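PDB 3ZXK: HIAXHD3 from Humicola insolens, which hydrolyses arabinofuranose side chains of arabinoxylan as a family 43 arabinofuranosidase and, with its active site engineered, also displays endo-xylanase activity. Local coordinates for residues 203-217 against 222-236. Numbering follows the deposited sequence.
Sequences YYILVTRPADAEYVL and GSPFGPYEARTLVSR. With AHR (alpha-L-arabinofuranose), chain C.
Asp212 and Arg236 form a salt bridge at the edge of the sheet. Arg236 NH1 donates to Asp212 OD2 at 2.9 Å and meets the anti lone pair of that oxygen. The carboxylate and guanidinium planes are 76° apart. The other carboxylate oxygen, OD1, is met on its syn side by Arg209 NE at 3.0 Å, so Asp212 is shared by two arginines. Its CG sits between the backbone N and the carbonyl carbon (chi1 64°), which turns the carboxylate back to Arg209 across the 209-213 turn. The backbone repeats the link, as Arg236 N donates to Asp212 O. Water 1 donates to Tyr215 OH at 2.7 Å and is hydrogen-bonded to Ser235 OG; Tyr215 OH also bonds Gln189.

Glu214 pairs with Val234, and Val216 with Arg231. Glu214 O accepts from both Leu233 N and Val234 N. This classic beta bulge shifts the register by one at the corner where the chain turns. Leu233 CD2 meets Leu206 CD2 at 4.0 Å and Glu214 CG, and Tyr262 touches all three side chains. Leu217 CD2 presses tightly on Ala230 CB at 3.4 Å.

At the far end, Ile205 CD1 lies over one face of the Tyr228 ring, 3.6 Å from its centroid. Tyr228 OH donates to Pro224 O from above the carbonyl plane, which ties down the tip of the ring. Pro224 CD covers a face of the Tyr203 ring.

These are antiparallel strands of one blade in the five-bladed beta-propeller of family 43. The turn between strands 203-209 and 213-217 carries Pro210 and Ala211 into the glycan pocket, where Ala211 CB touches the arabinofuranose.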
loop_
_atom_site.group_PDB
_atom_site.type_symbol
_atom_site.label_atom_id
_atom_site.label_comp_id
_atom_site.label_asym_id
_atom_site.label_seq_id
_atom_site.Cartn_x
_atom_site.Cartn_y
_atom_site.Cartn_z
ATOM N N TYR A 203 21.755 -17.615 -10.352
ATOM C CA TYR A 203 20.735 -16.584 -10.548
ATOM C C TYR A 203 19.348 -17.196 -10.558
ATOM O O TYR A 203 19.091 -18.174 -11.255
ATOM C CB TYR A 203 20.969 -15.811 -11.854
ATOM C CG TYR A 203 22.284 -15.068 -11.831
ATOM C CD1 TYR A 203 23.464 -15.691 -12.232
ATOM C CD2 TYR A 203 22.355 -13.738 -11.362
ATOM C CE1 TYR A 203 24.689 -15.046 -12.177
ATOM C CE2 TYR A 203 23.579 -13.068 -11.307
ATOM C CZ TYR A 203 24.741 -13.724 -11.736
ATOM O OH TYR A 203 25.991 -13.109 -11.686
ATOM N N TYR A 204 18.475 -16.606 -9.765
ATOM C CA TYR A 204 17.092 -17.024 -9.654
ATOM C C TYR A 204 16.176 -15.851 -9.970
ATOM O O TYR A 204 16.441 -14.687 -9.606
ATOM C CB TYR A 204 16.788 -17.542 -8.244
ATOM C CG TYR A 204 17.564 -18.784 -7.849
ATOM C CD1 TYR A 204 18.861 -18.688 -7.384
ATOM C CD2 TYR A 204 16.994 -20.067 -7.948
ATOM C CE1 TYR A 204 19.581 -19.809 -7.023
ATOM C CE2 TYR A 204 17.705 -21.206 -7.563
ATOM C CZ TYR A 204 19.026 -21.063 -7.137
ATOM O OH TYR A 204 19.784 -22.136 -6.747
ATOM N N ILE A 205 15.044 -16.174 -10.577
ATOM C CA ILE A 205 13.985 -15.185 -10.767
ATOM C C ILE A 205 12.694 -15.838 -10.301
ATOM O O ILE A 205 12.385 -16.953 -10.704
ATOM C CB ILE A 205 13.844 -14.718 -12.246
ATOM C CG1 ILE A 205 15.138 -14.055 -12.734
ATOM C CG2 ILE A 205 12.666 -13.757 -12.371
ATOM C CD1 ILE A 205 15.208 -13.835 -14.230
ATOM N N LEU A 206 11.964 -15.170 -9.421
ATOM C CA LEU A 206 10.635 -15.622 -9.043
ATOM C C LEU A 206 9.612 -14.915 -9.902
ATOM O O LEU A 206 9.681 -13.689 -10.073
ATOM C CB LEU A 206 10.362 -15.294 -7.575
ATOM C CG LEU A 206 10.379 -16.489 -6.633
ATOM C CD1 LEU A 206 11.791 -17.069 -6.544
ATOM C CD2 LEU A 206 9.836 -16.061 -5.260
ATOM N N VAL A 207 8.660 -15.676 -10.433
ATOM C CA VAL A 207 7.556 -15.106 -11.218
ATOM C C VAL A 207 6.229 -15.693 -10.768
ATOM O O VAL A 207 6.200 -16.791 -10.211
ATOM C CB VAL A 207 7.738 -15.321 -12.758
ATOM C CG1 VAL A 207 9.029 -14.694 -13.269
ATOM C CG2 VAL A 207 7.746 -16.820 -13.123
ATOM N N THR A 208 5.153 -14.955 -11.007
ATOM C CA THR A 208 3.806 -15.432 -10.732
ATOM C C THR A 208 3.070 -15.737 -12.017
ATOM O O THR A 208 3.239 -15.026 -13.023
ATOM C CB THR A 208 2.984 -14.429 -9.869
ATOM O OG1 THR A 208 1.707 -14.994 -9.507
ATOM C CG2 THR A 208 2.718 -13.120 -10.600
ATOM N N ARG A 209 2.228 -16.774 -11.957
ATOM C CA ARG A 209 1.176 -16.966 -12.943
ATOM C C ARG A 209 -0.114 -16.384 -12.326
ATOM O O ARG A 209 -0.665 -16.953 -11.370
ATOM C CB ARG A 209 1.007 -18.444 -13.279
ATOM C CG ARG A 209 -0.094 -18.637 -14.316
ATOM C CD ARG A 209 -0.447 -20.092 -14.528
ATOM N NE ARG A 209 -1.083 -20.696 -13.352
ATOM C CZ ARG A 209 -1.396 -21.983 -13.270
ATOM N NH1 ARG A 209 -1.142 -22.784 -14.296
ATOM N NH2 ARG A 209 -1.969 -22.465 -12.175
ATOM N N PRO A 210 -0.564 -15.220 -12.818
ATOM C CA PRO A 210 -1.700 -14.592 -12.149
ATOM C C PRO A 210 -2.938 -15.488 -12.189
ATOM O O PRO A 210 -3.237 -16.019 -13.252
ATOM C CB PRO A 210 -1.984 -13.351 -13.007
ATOM C CG PRO A 210 -0.731 -13.073 -13.723
ATOM C CD PRO A 210 -0.005 -14.377 -13.889
ATOM N N ALA A 211 -3.633 -15.680 -11.067
ATOM C CA ALA A 211 -3.278 -15.158 -9.734
ATOM C C ALA A 211 -3.115 -16.302 -8.755
ATOM O O ALA A 211 -3.470 -16.173 -7.580
ATOM C CB ALA A 211 -4.350 -14.217 -9.217
ATOM N N ASP A 212 -2.615 -17.440 -9.216
ATOM C CA ASP A 212 -2.721 -18.639 -8.394
ATOM C C ASP A 212 -1.442 -19.450 -8.231
ATOM O O ASP A 212 -1.470 -20.462 -7.538
ATOM C CB ASP A 212 -3.858 -19.540 -8.921
ATOM C CG ASP A 212 -3.601 -20.073 -10.324
ATOM O OD1 ASP A 212 -2.655 -19.625 -11.015
ATOM O OD2 ASP A 212 -4.358 -20.980 -10.739
ATOM N N ALA A 213 -0.346 -19.024 -8.849
ATOM C CA ALA A 213 0.894 -19.811 -8.800
ATOM C C ALA A 213 2.108 -18.935 -8.781
ATOM O O ALA A 213 2.065 -17.791 -9.260
ATOM C CB ALA A 213 1.010 -20.828 -9.965
ATOM N N GLU A 214 3.178 -19.476 -8.206
ATOM C CA GLU A 214 4.504 -18.865 -8.239
ATOM C C GLU A 214 5.487 -19.911 -8.782
ATOM O O GLU A 214 5.452 -21.063 -8.345
ATOM C CB GLU A 214 4.932 -18.428 -6.848
ATOM C CG GLU A 214 6.219 -17.596 -6.833
ATOM C CD GLU A 214 5.982 -16.125 -7.222
ATOM O OE1 GLU A 214 4.828 -15.749 -7.514
ATOM O OE2 GLU A 214 6.960 -15.346 -7.260
ATOM N N TYR A 215 6.319 -19.498 -9.740
ATOM C CA TYR A 215 7.385 -20.339 -10.264
ATOM C C TYR A 215 8.726 -19.803 -9.835
ATOM O O TYR A 215 8.898 -18.601 -9.644
ATOM C CB TYR A 215 7.302 -20.469 -11.795
ATOM C CG TYR A 215 5.959 -20.969 -12.312
ATOM C CD1 TYR A 215 5.299 -22.036 -11.703
ATOM C CD2 TYR A 215 5.361 -20.377 -13.415
ATOM C CE1 TYR A 215 4.074 -22.495 -12.179
ATOM C CE2 TYR A 215 4.145 -20.826 -13.906
ATOM C CZ TYR A 215 3.506 -21.892 -13.283
ATOM O OH TYR A 215 2.289 -22.347 -13.746
ATOM N N VAL A 216 9.663 -20.708 -9.620
ATOM C CA VAL A 216 11.044 -20.310 -9.414
ATOM C C VAL A 216 11.818 -20.621 -10.678
ATOM O O VAL A 216 11.765 -21.744 -11.186
ATOM C CB VAL A 216 11.684 -20.900 -8.118
ATOM C CG1 VAL A 216 11.424 -22.393 -7.953
ATOM C CG2 VAL A 216 13.186 -20.581 -8.088
ATOM N N LEU A 217 12.475 -19.613 -11.238
ATOM C CA LEU A 217 13.329 -19.821 -12.417
ATOM C C LEU A 217 14.792 -19.776 -11.997
ATOM O O LEU A 217 15.146 -18.984 -11.134
ATOM C CB LEU A 217 13.098 -18.734 -13.469
ATOM C CG LEU A 217 11.664 -18.291 -13.719
ATOM C CD1 LEU A 217 11.648 -17.201 -14.778
ATOM C CD2 LEU A 217 10.827 -19.477 -14.105
ATOM N N GLY A 222 24.389 -20.091 -15.674
ATOM C CA GLY A 222 25.062 -19.356 -14.612
ATOM C C GLY A 222 25.264 -17.887 -14.951
ATOM O O GLY A 222 25.893 -17.175 -14.177
ATOM N N SER A 223 24.761 -17.444 -16.111
ATOM C CA SER A 223 24.700 -16.013 -16.477
ATOM C C SER A 223 23.397 -15.375 -15.998
ATOM O O SER A 223 22.351 -16.020 -16.049
ATOM C CB SER A 223 24.719 -15.847 -18.001
ATOM O OG SER A 223 24.500 -14.497 -18.384
ATOM N N PRO A 224 23.436 -14.087 -15.610
ATOM C CA PRO A 224 22.191 -13.391 -15.288
ATOM C C PRO A 224 21.225 -13.315 -16.468
ATOM O O PRO A 224 20.029 -13.187 -16.261
ATOM C CB PRO A 224 22.654 -11.969 -14.906
ATOM C CG PRO A 224 24.057 -11.852 -15.422
ATOM C CD PRO A 224 24.623 -13.247 -15.387
ATOM N N PHE A 225 21.742 -13.431 -17.693
ATOM C CA PHE A 225 20.912 -13.377 -18.875
ATOM C C PHE A 225 20.299 -14.734 -19.210
ATOM O O PHE A 225 19.496 -14.839 -20.145
ATOM C CB PHE A 225 21.721 -12.827 -20.063
ATOM C CG PHE A 225 22.216 -11.424 -19.842
ATOM C CD1 PHE A 225 21.312 -10.375 -19.703
ATOM C CD2 PHE A 225 23.583 -11.148 -19.736
ATOM C CE1 PHE A 225 21.756 -9.079 -19.474
ATOM C CE2 PHE A 225 24.029 -9.852 -19.537
ATOM C CZ PHE A 225 23.116 -8.819 -19.392
ATOM N N GLY A 226 20.645 -15.769 -18.438
ATOM C CA GLY A 226 20.018 -17.074 -18.620
ATOM C C GLY A 226 20.502 -17.788 -19.871
ATOM O O GLY A 226 21.683 -17.727 -20.198
ATOM N N PRO A 227 19.601 -18.484 -20.592
ATOM C CA PRO A 227 18.160 -18.656 -20.356
ATOM C C PRO A 227 17.844 -19.331 -19.028
ATOM O O PRO A 227 18.748 -19.878 -18.366
ATOM C CB PRO A 227 17.704 -19.543 -21.522
ATOM C CG PRO A 227 18.946 -20.152 -22.071
ATOM C CD PRO A 227 20.054 -19.199 -21.803
ATOM N N TYR A 228 16.574 -19.283 -18.647
ATOM C CA TYR A 228 16.149 -19.820 -17.367
ATOM C C TYR A 228 15.244 -21.004 -17.547
ATOM O O TYR A 228 14.444 -21.037 -18.483
ATOM C CB TYR A 228 15.397 -18.757 -16.592
ATOM C CG TYR A 228 16.294 -17.668 -16.030
ATOM C CD1 TYR A 228 16.785 -16.635 -16.834
ATOM C CD2 TYR A 228 16.627 -17.664 -14.683
ATOM C CE1 TYR A 228 17.601 -15.634 -16.296
ATOM C CE2 TYR A 228 17.444 -16.676 -14.133
ATOM C CZ TYR A 228 17.941 -15.670 -14.942
ATOM O OH TYR A 228 18.737 -14.678 -14.395
ATOM N N GLU A 229 15.337 -21.945 -16.611
ATOM C CA GLU A 229 14.387 -23.061 -16.513
ATOM C C GLU A 229 13.558 -22.909 -15.236
ATOM O O GLU A 229 13.992 -22.227 -14.303
ATOM C CB GLU A 229 15.112 -24.400 -16.518
ATOM C CG GLU A 229 15.973 -24.654 -15.293
ATOM C CD GLU A 229 16.648 -25.997 -15.332
ATOM O OE1 GLU A 229 16.128 -26.893 -16.021
ATOM O OE2 GLU A 229 17.714 -26.144 -14.704
ATOM N N ALA A 230 12.376 -23.533 -15.195
ATOM C CA ALA A 230 11.416 -23.311 -14.103
ATOM C C ALA A 230 11.108 -24.568 -13.292
ATOM O O ALA A 230 11.186 -25.687 -13.812
ATOM C CB ALA A 230 10.112 -22.739 -14.649
ATOM N N ARG A 231 10.751 -24.355 -12.022
ATOM C CA ARG A 231 10.034 -25.328 -11.201
ATOM C C ARG A 231 8.899 -24.590 -10.517
ATOM O O ARG A 231 8.960 -23.398 -10.329
ATOM C CB ARG A 231 10.928 -25.906 -10.103
ATOM C CG ARG A 231 11.997 -26.862 -10.593
ATOM C CD ARG A 231 12.568 -27.680 -9.447
ATOM N NE ARG A 231 13.618 -28.565 -9.942
ATOM C CZ ARG A 231 14.290 -29.428 -9.194
ATOM N NH1 ARG A 231 14.015 -29.537 -7.902
ATOM N NH2 ARG A 231 15.246 -30.182 -9.741
ATOM N N THR A 232 7.871 -25.321 -10.115
ATOM C CA THR A 232 6.790 -24.729 -9.342
ATOM C C THR A 232 7.242 -24.469 -7.909
ATOM O O THR A 232 7.880 -25.319 -7.281
ATOM C CB THR A 232 5.586 -25.660 -9.382
ATOM O OG1 THR A 232 5.143 -25.749 -10.745
ATOM C CG2 THR A 232 4.446 -25.136 -8.480
ATOM N N LEU A 233 6.943 -23.291 -7.396
ATOM C CA LEU A 233 7.120 -23.034 -5.965
ATOM C C LEU A 233 5.786 -23.266 -5.234
ATOM O O LEU A 233 5.719 -23.995 -4.227
ATOM C CB LEU A 233 7.653 -21.609 -5.746
ATOM C CG LEU A 233 8.054 -21.219 -4.327
ATOM C CD1 LEU A 233 9.160 -22.117 -3.785
ATOM C CD2 LEU A 233 8.480 -19.761 -4.329
ATOM N N VAL A 234 4.726 -22.645 -5.723
ATOM C CA VAL A 234 3.383 -22.981 -5.256
ATOM C C VAL A 234 2.443 -22.954 -6.438
ATOM O O VAL A 234 2.610 -22.157 -7.371
ATOM C CB VAL A 234 2.810 -22.041 -4.166
ATOM C CG1 VAL A 234 3.588 -22.126 -2.856
ATOM C CG2 VAL A 234 2.639 -20.616 -4.689
ATOM N N SER A 235 1.423 -23.797 -6.398
ATOM C CA SER A 235 0.381 -23.709 -7.422
ATOM C C SER A 235 -0.926 -24.096 -6.797
ATOM O O SER A 235 -1.108 -25.257 -6.368
ATOM C CB SER A 235 0.703 -24.600 -8.618
ATOM O OG SER A 235 -0.304 -24.480 -9.616
ATOM N N ARG A 236 -1.813 -23.108 -6.706
ATOM C CA ARG A 236 -3.149 -23.277 -6.119
ATOM C C ARG A 236 -3.035 -23.936 -4.744
ATOM O O ARG A 236 -3.815 -24.826 -4.410
ATOM C CB ARG A 236 -4.056 -24.084 -7.060
ATOM C CG ARG A 236 -4.222 -23.416 -8.432
ATOM C CD ARG A 236 -5.235 -24.121 -9.344
ATOM N NE ARG A 236 -6.605 -23.962 -8.850
ATOM C CZ ARG A 236 -7.374 -22.899 -9.062
ATOM N NH1 ARG A 236 -6.922 -21.861 -9.765
ATOM N NH2 ARG A 236 -8.606 -22.870 -8.549
HETATM O O5 AHR C . -6.757 -11.859 -8.212
HETATM C C5 AHR C . -6.587 -10.429 -8.159
HETATM C C4 AHR C . -5.243 -9.982 -8.744
HETATM O O4 AHR C . -5.128 -10.389 -10.106
HETATM C C3 AHR C . -3.983 -10.575 -8.122
HETATM O O3 AHR C . -3.587 -9.914 -6.929
HETATM C C2 AHR C . -2.924 -10.392 -9.175
HETATM O O2 AHR C . -1.975 -11.475 -9.176
HETATM C C1 AHR C . -3.733 -10.416 -10.457
HETATM O O HOH W 1 0.811 -24.040 -12.163
#